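Side-chain contacts in phosphatidylserine synthase (PDB 3HSI), which belongs to the phospholipase D superfamily of proteins, in which alpha/beta folds place helices against mixed beta-sheets: residues 332-335 with 336-339; 381-384 with 385-388; 108-111 with 112-116; 89-92 with 93-97; 23-26 with 27-30. All blocks are in the same frame, centred on the assembly; numbering follows the deposited sequence.

Contact 1: 332-335 with 336-339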
# COMPACT_ATOMS: atom_id res chain seq x y z
N GLU C 332 4.22 -12.33 -19.09
CA GLU C 332 4.88 -13.33 -19.90
C GLU C 332 6.39 -13.17 -19.76
O GLU C 332 7.10 -14.16 -19.58
CB GLU C 332 4.49 -13.21 -21.36
CG GLU C 332 4.80 -14.46 -22.19
CD GLU C 332 4.59 -14.25 -23.71
OE1 GLU C 332 3.88 -15.08 -24.32
OE2 GLU C 332 5.13 -13.27 -24.29
N SER C 333 6.90 -11.95 -19.81
CA SER C 333 8.34 -11.83 -19.77
C SER C 333 8.92 -12.20 -18.40
O SER C 333 10.04 -12.71 -18.32
CB SER C 333 8.85 -10.47 -20.30
OG SER C 333 8.15 -9.43 -19.71
N ASN C 334 8.13 -12.01 -17.35
CA ASN C 334 8.49 -12.51 -16.03
C ASN C 334 8.52 -14.06 -15.98
O ASN C 334 9.44 -14.66 -15.42
CB ASN C 334 7.64 -11.85 -14.92
CG ASN C 334 8.22 -10.46 -14.51
OD1 ASN C 334 9.36 -10.38 -14.07
ND2 ASN C 334 7.45 -9.39 -14.66
N LEU C 335 7.51 -14.69 -16.59
CA LEU C 335 7.54 -16.14 -16.81
C LEU C 335 8.76 -16.58 -17.64
O LEU C 335 9.46 -17.54 -17.29
CB LEU C 335 6.26 -16.56 -17.53
CG LEU C 335 6.16 -18.06 -17.73
CD1 LEU C 335 6.12 -18.79 -16.38
CD2 LEU C 335 4.91 -18.35 -18.54
N ARG C 336 9.06 -15.86 -18.71
CA ARG C 336 10.23 -16.24 -19.52
C ARG C 336 11.53 -16.23 -18.70
O ARG C 336 12.35 -17.13 -18.83
CB ARG C 336 10.36 -15.38 -20.78
CG ARG C 336 11.23 -16.03 -21.88
CD ARG C 336 11.23 -15.15 -23.12
NE ARG C 336 11.92 -15.76 -24.26
CZ ARG C 336 13.20 -15.59 -24.53
NH1 ARG C 336 13.95 -14.84 -23.73
NH2 ARG C 336 13.74 -16.16 -25.60
N ARG C 337 11.69 -15.20 -17.88
CA ARG C 337 12.84 -15.10 -16.98
C ARG C 337 12.91 -16.26 -15.97
O ARG C 337 14.00 -16.75 -15.64
CB ARG C 337 12.81 -13.78 -16.21
CG ARG C 337 14.17 -13.37 -15.72
CD ARG C 337 14.21 -11.93 -15.19
NE ARG C 337 13.89 -11.86 -13.76
CZ ARG C 337 12.70 -11.51 -13.25
NH1 ARG C 337 11.69 -11.20 -14.06
NH2 ARG C 337 12.53 -11.47 -11.93
N PHE C 338 11.75 -16.65 -15.45
CA PHE C 338 11.64 -17.77 -14.53
C PHE C 338 12.03 -19.09 -15.19
O PHE C 338 12.75 -19.90 -14.60
CB PHE C 338 10.19 -17.85 -14.07
CG PHE C 338 9.89 -19.00 -13.18
CD1 PHE C 338 10.27 -18.98 -11.84
CD2 PHE C 338 9.16 -20.10 -13.68
CE1 PHE C 338 9.95 -20.07 -11.00
CE2 PHE C 338 8.82 -21.18 -12.86
CZ PHE C 338 9.20 -21.18 -11.52
N CYS C 339 11.57 -19.30 -16.42
CA CYS C 339 11.86 -20.51 -17.18
C CYS C 339 13.32 -20.55 -17.61
O CYS C 339 13.87 -21.62 -17.87
CB CYS C 339 10.96 -20.59 -18.40
SG CYS C 339 9.20 -20.85 -17.95

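Contact 2: 381-384 with 385-388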
# COMPACT_ATOMS: atom_id res chain seq x y z
N ASN C 381 -5.31 -15.07 -5.83
CA ASN C 381 -4.57 -15.02 -7.09
C ASN C 381 -3.09 -15.30 -6.90
O ASN C 381 -2.32 -15.28 -7.87
CB ASN C 381 -4.71 -13.63 -7.76
CG ASN C 381 -6.08 -13.39 -8.33
OD1 ASN C 381 -6.70 -14.28 -8.89
ND2 ASN C 381 -6.57 -12.16 -8.20
N LEU C 382 -2.65 -15.56 -5.67
CA LEU C 382 -1.23 -15.85 -5.46
C LEU C 382 -0.34 -14.73 -6.01
O LEU C 382 0.66 -14.97 -6.72
CB LEU C 382 -0.86 -17.20 -6.09
CG LEU C 382 -1.62 -18.36 -5.43
CD1 LEU C 382 -1.47 -19.68 -6.24
CD2 LEU C 382 -1.14 -18.53 -4.00
N ASN C 383 -0.71 -13.49 -5.67
CA ASN C 383 0.07 -12.30 -6.07
C ASN C 383 0.32 -11.37 -4.88
O ASN C 383 -0.31 -11.53 -3.85
CB ASN C 383 -0.64 -11.58 -7.23
CG ASN C 383 -2.03 -11.05 -6.87
OD1 ASN C 383 -2.55 -11.22 -5.76
ND2 ASN C 383 -2.64 -10.40 -7.84
N PRO C 384 1.25 -10.40 -5.00
CA PRO C 384 1.46 -9.49 -3.86
C PRO C 384 0.22 -8.73 -3.33
O PRO C 384 0.18 -8.47 -2.13
CB PRO C 384 2.49 -8.49 -4.39
CG PRO C 384 3.26 -9.36 -5.44
CD PRO C 384 2.16 -10.09 -6.11
N ARG C 385 -0.74 -8.36 -4.19
CA ARG C 385 -2.04 -7.76 -3.75
C ARG C 385 -2.74 -8.63 -2.72
O ARG C 385 -3.23 -8.15 -1.68
CB ARG C 385 -3.05 -7.69 -4.92
CG ARG C 385 -2.95 -6.52 -5.84
CD ARG C 385 -4.30 -6.31 -6.53
NE ARG C 385 -5.27 -5.71 -5.60
CZ ARG C 385 -5.29 -4.43 -5.26
NH1 ARG C 385 -4.39 -3.59 -5.77
NH2 ARG C 385 -6.20 -3.97 -4.40
N ALA C 386 -2.86 -9.92 -3.07
CA ALA C 386 -3.45 -10.93 -2.19
C ALA C 386 -2.68 -11.03 -0.86
O ALA C 386 -3.27 -11.24 0.19
CB ALA C 386 -3.51 -12.27 -2.89
N TRP C 387 -1.37 -10.81 -0.89
CA TRP C 387 -0.58 -10.90 0.34
C TRP C 387 -0.65 -9.69 1.27
O TRP C 387 -0.12 -9.71 2.40
CB TRP C 387 0.89 -11.23 0.03
CG TRP C 387 1.24 -12.64 0.40
CD1 TRP C 387 2.14 -13.04 1.36
CD2 TRP C 387 0.68 -13.84 -0.16
NE1 TRP C 387 2.17 -14.42 1.42
CE2 TRP C 387 1.28 -14.93 0.50
CE3 TRP C 387 -0.29 -14.09 -1.14
CZ2 TRP C 387 0.95 -16.26 0.21
CZ3 TRP C 387 -0.62 -15.41 -1.43
CH2 TRP C 387 0.00 -16.47 -0.77
N ARG C 388 -1.28 -8.61 0.82
CA ARG C 388 -1.18 -7.41 1.61
C ARG C 388 -2.44 -6.61 1.59
O ARG C 388 -2.83 -6.05 2.61
CB ARG C 388 -0.00 -6.57 1.08
CG ARG C 388 0.33 -5.38 1.88
CD ARG C 388 1.38 -4.53 1.14
NE ARG C 388 2.76 -5.03 1.25
CZ ARG C 388 3.35 -5.89 0.41
NH1 ARG C 388 2.68 -6.41 -0.63
NH2 ARG C 388 4.61 -6.25 0.60

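Contact 3: 108-111 with 112-116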
# COMPACT_ATOMS: atom_id res chain seq x y z
N ALA C 108 -24.36 -0.76 -9.19
CA ALA C 108 -25.23 -0.21 -8.13
C ALA C 108 -26.50 0.48 -8.69
O ALA C 108 -27.61 0.23 -8.23
CB ALA C 108 -24.43 0.77 -7.20
N ASP C 109 -26.36 1.30 -9.72
CA ASP C 109 -27.53 1.94 -10.33
C ASP C 109 -28.51 0.87 -10.79
O ASP C 109 -29.71 0.97 -10.55
CB ASP C 109 -27.15 2.84 -11.51
CG ASP C 109 -26.31 4.01 -11.09
OD1 ASP C 109 -26.54 4.53 -9.99
OD2 ASP C 109 -25.43 4.43 -11.88
N TRP C 110 -27.98 -0.17 -11.43
CA TRP C 110 -28.81 -1.29 -11.90
C TRP C 110 -29.51 -2.10 -10.77
O TRP C 110 -30.68 -2.49 -10.91
CB TRP C 110 -28.00 -2.16 -12.91
CG TRP C 110 -28.68 -3.44 -13.35
CD1 TRP C 110 -29.75 -3.56 -14.19
CD2 TRP C 110 -28.32 -4.77 -12.96
NE1 TRP C 110 -30.08 -4.89 -14.35
CE2 TRP C 110 -29.23 -5.66 -13.60
CE3 TRP C 110 -27.31 -5.32 -12.14
CZ2 TRP C 110 -29.16 -7.04 -13.45
CZ3 TRP C 110 -27.23 -6.70 -12.01
CH2 TRP C 110 -28.16 -7.55 -12.65
N TYR C 111 -28.83 -2.35 -9.66
CA TYR C 111 -29.47 -3.04 -8.55
C TYR C 111 -30.70 -2.26 -8.08
O TYR C 111 -31.74 -2.87 -7.84
CB TYR C 111 -28.52 -3.28 -7.37
CG TYR C 111 -27.17 -3.92 -7.66
CD1 TYR C 111 -27.05 -5.00 -8.56
CD2 TYR C 111 -26.00 -3.47 -7.00
CE1 TYR C 111 -25.81 -5.58 -8.82
CE2 TYR C 111 -24.76 -4.06 -7.25
CZ TYR C 111 -24.67 -5.11 -8.17
OH TYR C 111 -23.45 -5.70 -8.42
N CYS C 112 -30.59 -0.92 -7.98
CA CYS C 112 -31.74 -0.05 -7.61
C CYS C 112 -32.86 -0.09 -8.61
O CYS C 112 -34.03 -0.17 -8.24
CB CYS C 112 -31.33 1.39 -7.56
SG CYS C 112 -30.17 1.74 -6.33
N GLU C 113 -32.50 0.02 -9.89
CA GLU C 113 -33.44 -0.08 -10.95
C GLU C 113 -34.25 -1.39 -10.83
O GLU C 113 -35.48 -1.35 -10.80
CB GLU C 113 -32.71 0.01 -12.29
CG GLU C 113 -33.59 -0.35 -13.49
CD GLU C 113 -32.80 -0.66 -14.75
OE1 GLU C 113 -33.25 -1.53 -15.53
OE2 GLU C 113 -31.72 -0.05 -14.97
N GLN C 114 -33.56 -2.52 -10.74
CA GLN C 114 -34.22 -3.83 -10.56
C GLN C 114 -35.15 -3.90 -9.34
O GLN C 114 -36.27 -4.33 -9.44
CB GLN C 114 -33.18 -4.97 -10.51
CG GLN C 114 -32.42 -5.15 -11.83
CD GLN C 114 -33.33 -5.06 -13.05
OE1 GLN C 114 -34.13 -5.94 -13.29
NE2 GLN C 114 -33.21 -4.00 -13.81
N ARG C 115 -34.66 -3.47 -8.18
CA ARG C 115 -35.47 -3.43 -6.97
C ARG C 115 -36.76 -2.57 -7.12
O ARG C 115 -37.85 -3.00 -6.71
CB ARG C 115 -34.60 -2.94 -5.81
CG ARG C 115 -35.36 -2.75 -4.54
CD ARG C 115 -34.43 -2.41 -3.41
NE ARG C 115 -35.20 -2.32 -2.18
CZ ARG C 115 -34.68 -2.18 -0.98
NH1 ARG C 115 -33.36 -2.11 -0.85
NH2 ARG C 115 -35.46 -2.12 0.09
N GLN C 116 -36.63 -1.39 -7.73
CA GLN C 116 -37.79 -0.52 -7.98
C GLN C 116 -38.78 -1.11 -8.97
O GLN C 116 -39.98 -1.03 -8.79
CB GLN C 116 -37.36 0.88 -8.41
CG GLN C 116 -36.69 1.66 -7.28
CD GLN C 116 -37.40 1.49 -5.95
OE1 GLN C 116 -36.81 1.02 -5.00
NE2 GLN C 116 -38.68 1.83 -5.90

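Contact 4: 89-92 with 93-97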
# COMPACT_ATOMS: atom_id res chain seq x y z
N ILE C 89 -20.95 -7.63 -2.47
CA ILE C 89 -19.98 -7.40 -3.53
C ILE C 89 -19.09 -6.26 -3.11
O ILE C 89 -19.40 -5.54 -2.16
CB ILE C 89 -20.63 -7.12 -4.96
CG1 ILE C 89 -21.65 -5.95 -4.95
CG2 ILE C 89 -21.17 -8.41 -5.57
CD1 ILE C 89 -23.12 -6.31 -4.61
N ASP C 90 -17.99 -6.08 -3.81
CA ASP C 90 -17.06 -5.02 -3.46
C ASP C 90 -17.79 -3.67 -3.66
O ASP C 90 -18.46 -3.45 -4.67
CB ASP C 90 -15.80 -5.11 -4.31
CG ASP C 90 -14.77 -4.10 -3.89
OD1 ASP C 90 -14.01 -4.42 -2.95
OD2 ASP C 90 -14.77 -2.97 -4.47
N TRP C 91 -17.66 -2.81 -2.66
CA TRP C 91 -18.25 -1.49 -2.65
C TRP C 91 -17.75 -0.58 -3.80
O TRP C 91 -18.58 -0.01 -4.50
CB TRP C 91 -17.98 -0.86 -1.31
CG TRP C 91 -18.17 0.62 -1.22
CD1 TRP C 91 -17.19 1.60 -1.34
CD2 TRP C 91 -19.39 1.30 -0.92
NE1 TRP C 91 -17.75 2.83 -1.15
CE2 TRP C 91 -19.09 2.69 -0.89
CE3 TRP C 91 -20.70 0.88 -0.67
CZ2 TRP C 91 -20.07 3.67 -0.63
CZ3 TRP C 91 -21.69 1.85 -0.40
CH2 TRP C 91 -21.36 3.23 -0.39
N HIS C 92 -16.43 -0.45 -3.99
CA HIS C 92 -15.88 0.42 -5.05
C HIS C 92 -16.19 -0.12 -6.46
O HIS C 92 -16.61 0.61 -7.36
CB HIS C 92 -14.36 0.54 -4.91
CG HIS C 92 -13.90 1.04 -3.58
ND1 HIS C 92 -14.01 2.36 -3.20
CD2 HIS C 92 -13.29 0.39 -2.56
CE1 HIS C 92 -13.51 2.51 -1.99
NE2 HIS C 92 -13.07 1.33 -1.57
N ARG C 93 -16.02 -1.42 -6.65
CA ARG C 93 -16.23 -2.03 -7.95
C ARG C 93 -17.67 -1.86 -8.42
O ARG C 93 -17.91 -1.63 -9.61
CB ARG C 93 -15.77 -3.50 -7.95
CG ARG C 93 -15.97 -4.25 -9.25
CD ARG C 93 -15.21 -3.61 -10.43
NE ARG C 93 -15.46 -4.38 -11.65
CZ ARG C 93 -16.58 -4.30 -12.37
NH1 ARG C 93 -17.57 -3.47 -12.00
NH2 ARG C 93 -16.72 -5.06 -13.46
N ALA C 94 -18.61 -1.92 -7.48
CA ALA C 94 -20.04 -1.79 -7.83
C ALA C 94 -20.47 -0.38 -8.27
O ALA C 94 -21.56 -0.21 -8.81
CB ALA C 94 -20.93 -2.28 -6.66
N GLN C 95 -19.62 0.63 -8.03
CA GLN C 95 -20.01 2.00 -8.24
C GLN C 95 -19.13 2.74 -9.25
O GLN C 95 -19.05 3.95 -9.24
CB GLN C 95 -20.05 2.75 -6.91
CG GLN C 95 -21.09 2.16 -5.96
CD GLN C 95 -21.12 2.84 -4.62
OE1 GLN C 95 -20.34 2.50 -3.72
NE2 GLN C 95 -22.03 3.78 -4.46
N ARG C 96 -18.50 2.00 -10.14
CA ARG C 96 -17.79 2.63 -11.23
C ARG C 96 -18.03 1.82 -12.49
O ARG C 96 -18.45 0.68 -12.41
CB ARG C 96 -16.30 2.72 -10.93
CG ARG C 96 -15.57 1.39 -10.96
CD ARG C 96 -14.09 1.60 -10.69
NE ARG C 96 -13.38 0.35 -10.40
CZ ARG C 96 -12.99 -0.53 -11.32
NH1 ARG C 96 -13.27 -0.35 -12.60
NH2 ARG C 96 -12.34 -1.62 -10.94
N ASN C 97 -17.79 2.43 -13.64
CA ASN C 97 -17.72 1.74 -14.94
C ASN C 97 -16.35 1.13 -15.21
O ASN C 97 -15.43 1.27 -14.41
CB ASN C 97 -18.07 2.71 -16.06
CG ASN C 97 -19.44 3.29 -15.88
OD1 ASN C 97 -20.41 2.56 -15.67
ND2 ASN C 97 -19.53 4.62 -15.95

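Contact 5: 23-26 with 27-30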
# COMPACT_ATOMS: atom_id res chain seq x y z
N ALA C 23 -15.21 -33.22 8.90
CA ALA C 23 -15.31 -34.43 8.09
C ALA C 23 -16.25 -34.24 6.91
O ALA C 23 -17.31 -33.63 7.03
CB ALA C 23 -15.73 -35.62 8.95
N LEU C 24 -15.86 -34.76 5.76
CA LEU C 24 -16.59 -34.51 4.52
C LEU C 24 -16.70 -35.80 3.73
O LEU C 24 -15.67 -36.38 3.38
CB LEU C 24 -15.74 -33.53 3.72
CG LEU C 24 -16.22 -32.28 3.02
CD1 LEU C 24 -14.99 -31.76 2.31
CD2 LEU C 24 -17.28 -32.60 2.02
N GLN C 25 -17.90 -36.29 3.43
CA GLN C 25 -17.96 -37.47 2.56
C GLN C 25 -17.62 -37.11 1.12
O GLN C 25 -17.83 -35.96 0.69
CB GLN C 25 -19.29 -38.19 2.70
CG GLN C 25 -19.62 -38.38 4.16
CD GLN C 25 -20.23 -39.70 4.42
OE1 GLN C 25 -21.24 -40.05 3.80
NE2 GLN C 25 -19.64 -40.47 5.34
N ALA C 26 -17.02 -38.05 0.40
CA ALA C 26 -16.58 -37.82 -0.98
C ALA C 26 -17.75 -37.51 -1.90
O ALA C 26 -17.65 -36.69 -2.84
CB ALA C 26 -15.78 -39.05 -1.50
N GLU C 27 -18.87 -38.16 -1.61
CA GLU C 27 -20.11 -37.95 -2.32
C GLU C 27 -20.66 -36.54 -2.09
O GLU C 27 -21.49 -36.08 -2.86
CB GLU C 27 -21.14 -38.94 -1.80
CG GLU C 27 -21.67 -38.50 -0.46
CD GLU C 27 -22.67 -39.44 0.15
OE1 GLU C 27 -23.21 -40.32 -0.58
OE2 GLU C 27 -22.93 -39.28 1.37
N GLN C 28 -20.23 -35.87 -1.04
CA GLN C 28 -20.77 -34.54 -0.75
C GLN C 28 -20.07 -33.47 -1.58
O GLN C 28 -20.48 -32.32 -1.53
CB GLN C 28 -20.64 -34.17 0.73
CG GLN C 28 -21.48 -35.00 1.70
CD GLN C 28 -21.18 -34.66 3.16
OE1 GLN C 28 -20.02 -34.71 3.63
NE2 GLN C 28 -22.23 -34.29 3.89
N ILE C 29 -19.02 -33.83 -2.31
CA ILE C 29 -18.27 -32.86 -3.14
C ILE C 29 -18.33 -33.22 -4.61
O ILE C 29 -18.14 -34.37 -4.97
CB ILE C 29 -16.75 -32.77 -2.77
CG1 ILE C 29 -16.56 -32.82 -1.28
CG2 ILE C 29 -16.12 -31.46 -3.28
CD1 ILE C 29 -15.57 -33.87 -0.84
N GLU C 30 -18.58 -32.21 -5.45
CA GLU C 30 -18.45 -32.32 -6.92
C GLU C 30 -17.59 -31.18 -7.45
O GLU C 30 -17.80 -30.02 -7.09
CB GLU C 30 -19.82 -32.24 -7.61
CG GLU C 30 -20.79 -33.33 -7.19
CD GLU C 30 -22.15 -33.20 -7.87
OE1 GLU C 30 -22.24 -32.51 -8.92
OE2 GLU C 30 -23.12 -33.80 -7.36

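Contact 1: 332-335 with 336-339
The backbone from Glu-332 to Cys-339 is regular alpha-helix, in which Arg-336 N reaches Glu-332 O at 2.7 Å and Cys-339 N reaches Leu-335 O at 2.9 Å, with the i to i+4 bonds of Arg-337 and Phe-338 between them. The stretch belongs to helix 327-341, one of the helices packed on the sheet of a PLD-like alpha/beta fold. One helical turn sets Asn-334 and Arg-337 side by side and pointing the same way. The arginine has CG on the far side from its N (chi1 -157°) and then bends at chi3 (89°), which turns the guanidinium back over the turn. NH1 donates to Asn-334 OD1; the modelled 2.5 Å is very short, so its exact length is doubtful, although the oxygen clearly sits at the guanidinium edge, near its plane. Amide and guanidinium planes stand 78° apart. Asn-334 OD1 also accepts from Lys-455, so two cationic groups meet one amide oxygen. On the buried side Leu-335 CD1 approaches Phe-338 obliquely, 4.3 Å from CD2 of that ring. Strands 300-306 and 351-356 lie beneath this apolar side, and Phe-342 meets the Phe-338 ring edge-to-face. The Glu-332 carboxylate is bound outside the turn, by Lys-308 in a salt bridge and by the Tyr-434 hydroxyl. The same methyl of Leu-335 that meets the phenylalanine also touches the next residue, with CD1 4.0 Å from Cys-339 SG.

Contact 2: 381-384 with 385-388
Asn-383 and Ala-386 meet where the asparagine amide folds over the start of a short helical turn. Its CG lies between the backbone N and the carbonyl carbon (chi1 62°), and with chi2 near zero OD1 is carried to Ala-386 N at 3.0 Å. The bond is fairly straight, 157° at the hydrogen, but the donor stands above the amide plane. Asn-383 O meanwhile accepts from Trp-387 N at 3.2 Å, in the carbonyl plane; the two bonds together make an Asx motif. A weak bond from Trp-387 N to Pro-384 O accompanies them. The Asn-383 amide runs alongside Arg-385, their planes 71° apart, while the guanidinium goes on to the Ile-457 carbonyl and to a salt bridge with Asp-390. Leu-382 and Trp-387 also lie side by side, pointing the same way: Leu-382 CD2 reaches the six-membered ring obliquely, 4.0 Å from Trp-387 CH2. The indole NE1 is bound to Glu-264 on helix 258-268, and Arg-216 of the second subunit packs on the same tryptophan. Asn-381 OD1 holds Lys-366, which by sequence belongs to the His-x-Lys signature of the superfamily. With both its oxygens engaged, Asn-383 holds the amides of Ala-386 and Trp-387, bonds that stand in for regular helical bonding in 385-387.

Contact 3: 108-111 with 112-116
Helix 107-118 carries Trp-110 and Gln-114 on successive turns, with the glutamine chain laid over one face of the indole. Gln-114 CG is 3.8 Å from the centroid of the five-membered ring and 26° off its normal, the geometry of a CH-pi contact. It stands toward the rim and not over the middle, coming within 3.4 Å of Trp-110 NE1. The bend at chi2 of Gln-114 sets its amide beside the NE1 edge, past the rim, with its plane 28° from that of the indole. NE2 comes 3.3 Å from Trp-110 NE1, but both are donors, so this is contact and not a bond. Both side chains are tied to Gln-67, whose OE1 takes the Trp-110 NE1 hydrogen and whose NE2 gives to Gln-114 OE1. The helix is the connection of a beta-alpha-beta crossover between the parallel strands 84-90 and 127-130, and the Trp-110 side of it packs on helix 64-79. Glu-113 approaches the indole from a different direction, OE2 lying at the ring edge 4.1 Å from Trp-110 CD1. The backbone beneath is regular: Gln-114 N donates to Trp-110 O at 2.9 Å and is almost straight, 178° at the hydrogen. One residue further along, Arg-115 N bonds to Tyr-111 O at 3.0 Å. The tyrosine ring stacks with Phe-127 of the crossover's second strand, and the Arg-115 guanidinium forms salt bridges with Asp-123 and Asp-205.

Contact 4: 89-92 with 93-97
Asp-90 and Arg-93 are joined by a hydrogen bond at the end of strand 84-90, where the chain leaves the sheet in a turn on its way to helix 107-118. The polar contacts start with the carboxylate: Asp-90 OD2 accepts from Arg-93 N at 3.0 Å, through its anti lone pair and with 167° at the hydrogen. CG of the aspartate lies opposite its own N (chi1 -175°), which swings the carboxylate forward over the turn. Asp-90 O takes Ala-94 N at 3.2 Å, and the pair of bonds meets the definition of an Asx motif. OD1, the other carboxylate oxygen, is bound to the backbone N of Leu-141, so the group is gripped from two parts of the chain. His-92 O then receives Gln-95 N at 3.1 Å, the donor standing well above the carbonyl plane. The flat groups come next. The Gln-95 amide stands over one face of the Trp-91 indole, its plane 77° from the ring, while the indole NE1 is tied to the hydroxyl of Thr-212. Asp-90 and Arg-93 side chains cross at about a right angle; the guanidinium does not turn back to the carboxylate but goes to Gln-61 and to the Tyr-59 ring, with which it makes a cation-pi pair. Arg-96 is held by a salt bridge to Glu-136. Apolar packing is slight and lies on the strand side: Ile-89 CG1 rests 4.1 Å from the methyl CB of Ala-94.

Contact 5: 23-26 with 27-30
Gln-28 reaches back to Gln-25 because its CG lies beside the backbone N, anti to the carbonyl carbon (chi1 -66°), and the chain then runs out extended (chi2 174°), which sets OE1 2.7 Å from Gln-25 N. The donor is tilted from the amide plane. In return Gln-28 N binds Gln-25 O at 3.0 Å, so the two residues are joined by a reciprocal pair, side chain to backbone and backbone to backbone. The second bond and Ile-29 N to Ala-26 O, 3.2 Å, are i to i+3 links of a 3-10 turn; in both the donor lies well above the carbonyl plane. This turn leads from strand 22-23, paired with strand 245-252, into strand 29-31, paired with strand 171-179, and thus spans the two sheets of the chain. On the inner side Leu-24 and Ile-29 cross at about a right angle, and Ile-178 touches both. Leu-24 CD2 to Ile-29 CG1 is modelled at 3.4 Å, tighter than normal for carbons, and chi1 of the leucine (-133°) is not a staggered value, so the detail there is doubtful. The chemistry divides the turn: amide and backbone bonds close its outer arc, while two aliphatic side chains fill the side facing the protein.

Contacts 2, 3 and 4 are largely buried, whereas 1 and 5 are partly buried, each with an apolar inner side and a polar outer one. Contacts 3 and 4 belong to one crossover and touch: Ala-108 N is 2.9 Å from Ala-94 O, a probable hydrogen bond, and Tyr-111 packs on Ile-89. Contacts 1 and 2 both lie in the PLD-like domain, yet their centres are 18 Å apart and they do not touch. Chemistry follows backbone: in the regular helices of 1 and 3 side chains meet across a turn, but in the loops and strand ends of 2, 4 and 5 a side-chain oxygen takes a backbone N-H, with an Asx motif in both 2 and 4.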